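Local coordinates for sulfhydryl oxidase 1 (PDB 3LLK), which uses a bound flavin (FAD) to oxidise thiols to disulfides, passing the electrons to molecular oxygen, at residues K47-V51 against A153-Y157. Numbering follows the deposited sequence.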
loop_
_atom_site.group_PDB
_atom_site.type_symbol
_atom_site.label_atom_id
_atom_site.label_comp_id
_atom_site.label_asym_id
_atom_site.label_seq_id
_atom_site.Cartn_x
_atom_site.Cartn_y
_atom_site.Cartn_z
ATOM N N LYS A 47 -10.694 -8.192 5.644
ATOM C CA LYS A 47 -11.067 -7.435 4.456
ATOM C C LYS A 47 -9.825 -7.082 3.648
ATOM O O LYS A 47 -9.857 -7.106 2.419
ATOM C CB LYS A 47 -11.825 -6.159 4.838
ATOM C CG LYS A 47 -13.265 -6.408 5.267
ATOM C CD LYS A 47 -13.990 -5.125 5.629
ATOM C CE LYS A 47 -15.431 -5.412 6.049
ATOM N NZ LYS A 47 -16.123 -4.211 6.612
ATOM N N PHE A 48 -8.732 -6.754 4.337
ATOM C CA PHE A 48 -7.492 -6.399 3.648
ATOM C C PHE A 48 -6.861 -7.628 2.986
ATOM O O PHE A 48 -6.365 -7.539 1.869
ATOM C CB PHE A 48 -6.491 -5.759 4.624
ATOM C CG PHE A 48 -5.282 -5.172 3.951
ATOM C CD1 PHE A 48 -5.386 -4.010 3.190
ATOM C CD2 PHE A 48 -4.037 -5.788 4.069
ATOM C CE1 PHE A 48 -4.265 -3.467 2.555
ATOM C CE2 PHE A 48 -2.916 -5.252 3.439
ATOM C CZ PHE A 48 -3.029 -4.090 2.680
ATOM N N VAL A 49 -6.875 -8.767 3.678
ATOM C CA VAL A 49 -6.309 -9.992 3.116
ATOM C C VAL A 49 -7.147 -10.418 1.910
ATOM O O VAL A 49 -6.602 -10.914 0.928
ATOM C CB VAL A 49 -6.254 -11.141 4.164
ATOM C CG1 VAL A 49 -5.888 -12.447 3.504
ATOM C CG2 VAL A 49 -5.218 -10.813 5.226
ATOM N N ALA A 50 -8.465 -10.218 1.988
ATOM C CA ALA A 50 -9.350 -10.553 0.876
ATOM C C ALA A 50 -8.933 -9.693 -0.313
ATOM O O ALA A 50 -8.874 -10.171 -1.447
ATOM C CB ALA A 50 -10.813 -10.271 1.238
ATOM N N VAL A 51 -8.641 -8.422 -0.049
ATOM C CA VAL A 51 -8.209 -7.499 -1.101
ATOM C C VAL A 51 -6.867 -7.946 -1.694
ATOM O O VAL A 51 -6.686 -7.937 -2.915
ATOM C CB VAL A 51 -8.101 -6.049 -0.562
ATOM C CG1 VAL A 51 -7.367 -5.163 -1.550
ATOM C CG2 VAL A 51 -9.499 -5.486 -0.320
ATOM N N ALA A 153 -10.912 -0.941 2.767
ATOM C CA ALA A 153 -10.053 -1.975 3.329
ATOM C C ALA A 153 -8.688 -1.386 3.681
ATOM O O ALA A 153 -8.083 -1.757 4.691
ATOM C CB ALA A 153 -9.888 -3.112 2.340
ATOM N N ILE A 154 -8.203 -0.479 2.838
ATOM C CA ILE A 154 -6.923 0.174 3.086
ATOM C C ILE A 154 -7.061 1.084 4.299
ATOM O O ILE A 154 -6.175 1.132 5.157
ATOM C CB ILE A 154 -6.467 1.026 1.871
ATOM C CG1 ILE A 154 -5.943 0.104 0.764
ATOM C CG2 ILE A 154 -5.381 2.030 2.299
ATOM C CD1 ILE A 154 -5.643 0.822 -0.527
ATOM N N ARG A 155 -8.170 1.815 4.371
ATOM C CA ARG A 155 -8.389 2.703 5.510
ATOM C C ARG A 155 -8.450 1.827 6.756
ATOM O O ARG A 155 -7.858 2.140 7.782
ATOM C CB ARG A 155 -9.703 3.479 5.347
ATOM C CG ARG A 155 -9.947 4.508 6.452
ATOM C CD ARG A 155 -11.316 5.153 6.315
ATOM N NE ARG A 155 -11.592 6.118 7.379
ATOM C CZ ARG A 155 -12.732 6.797 7.476
ATOM N NH1 ARG A 155 -13.697 6.615 6.578
ATOM N NH2 ARG A 155 -12.912 7.654 8.469
ATOM N N GLY A 156 -9.158 0.711 6.644
ATOM C CA GLY A 156 -9.276 -0.197 7.764
ATOM C C GLY A 156 -7.919 -0.678 8.240
ATOM O O GLY A 156 -7.674 -0.749 9.447
ATOM N N TYR A 157 -7.031 -1.004 7.300
ATOM C CA TYR A 157 -5.705 -1.489 7.664
ATOM C C TYR A 157 -4.886 -0.424 8.376
ATOM O O TYR A 157 -4.248 -0.688 9.388
ATOM C CB TYR A 157 -4.907 -1.958 6.436
ATOM C CG TYR A 157 -3.538 -2.486 6.836
ATOM C CD1 TYR A 157 -3.383 -3.799 7.285
ATOM C CD2 TYR A 157 -2.431 -1.643 6.884
ATOM C CE1 TYR A 157 -2.159 -4.257 7.781
ATOM C CE2 TYR A 157 -1.205 -2.090 7.380
ATOM C CZ TYR A 157 -1.079 -3.399 7.829
ATOM O OH TYR A 157 0.118 -3.834 8.359
#
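F48 and Y157 meet ring against ring where helix 39-55 crosses helix 150-161. The rings meet obliquely, planes inclined at 31° and centres 4.7 Å apart. Y157 covers one face of the F48 ring. Its CD1 sits over the rim of that face, 3.8 Å from F48 CD2. Its CB adds a CH-pi contact, 4.2 Å from the centroid of the F48 ring. Both side chains hold CG anti to the backbone N (chi1 -171° for F48), which carries both rings into the interface between the helices. I154 comes to the F48 ring differently: its CG1 lies at the edge, near the ring plane, 4.3 Å from F48 CE1. An alanine in place of F48 would probably leave Y157 CD1 and CB and the I154 CG1 branch without their packing partner and open a gap between the helices.

A153 marks the close point of the backbones, with its CA 5.1 Å from that of F48. Its small CB fits between the helices and touches V51 CG2 at 3.6 Å. K47 lies at the margin; its CB faces A153, but the chain then runs away to solvent.

No hydrogen bond joins the two segments. The hydroxyl of Y157 is instead hydrogen-bonded to E30, while I26 on the same helix 16-30 touches both rings. F126 of helix 118-134 packs on F48, I154 and Y157. The contact is apolar helix-helix packing, and the axes of the two segments run at 130° to each other. It joins a helix of the N-terminal family region to one of the Erv1/Alr region, an FAD-binding family; the bound FAD lies about 7 Å from the I154 side chain. This fits the pseudo-dimer of degenerate and functional oxidase domains described for QSOX.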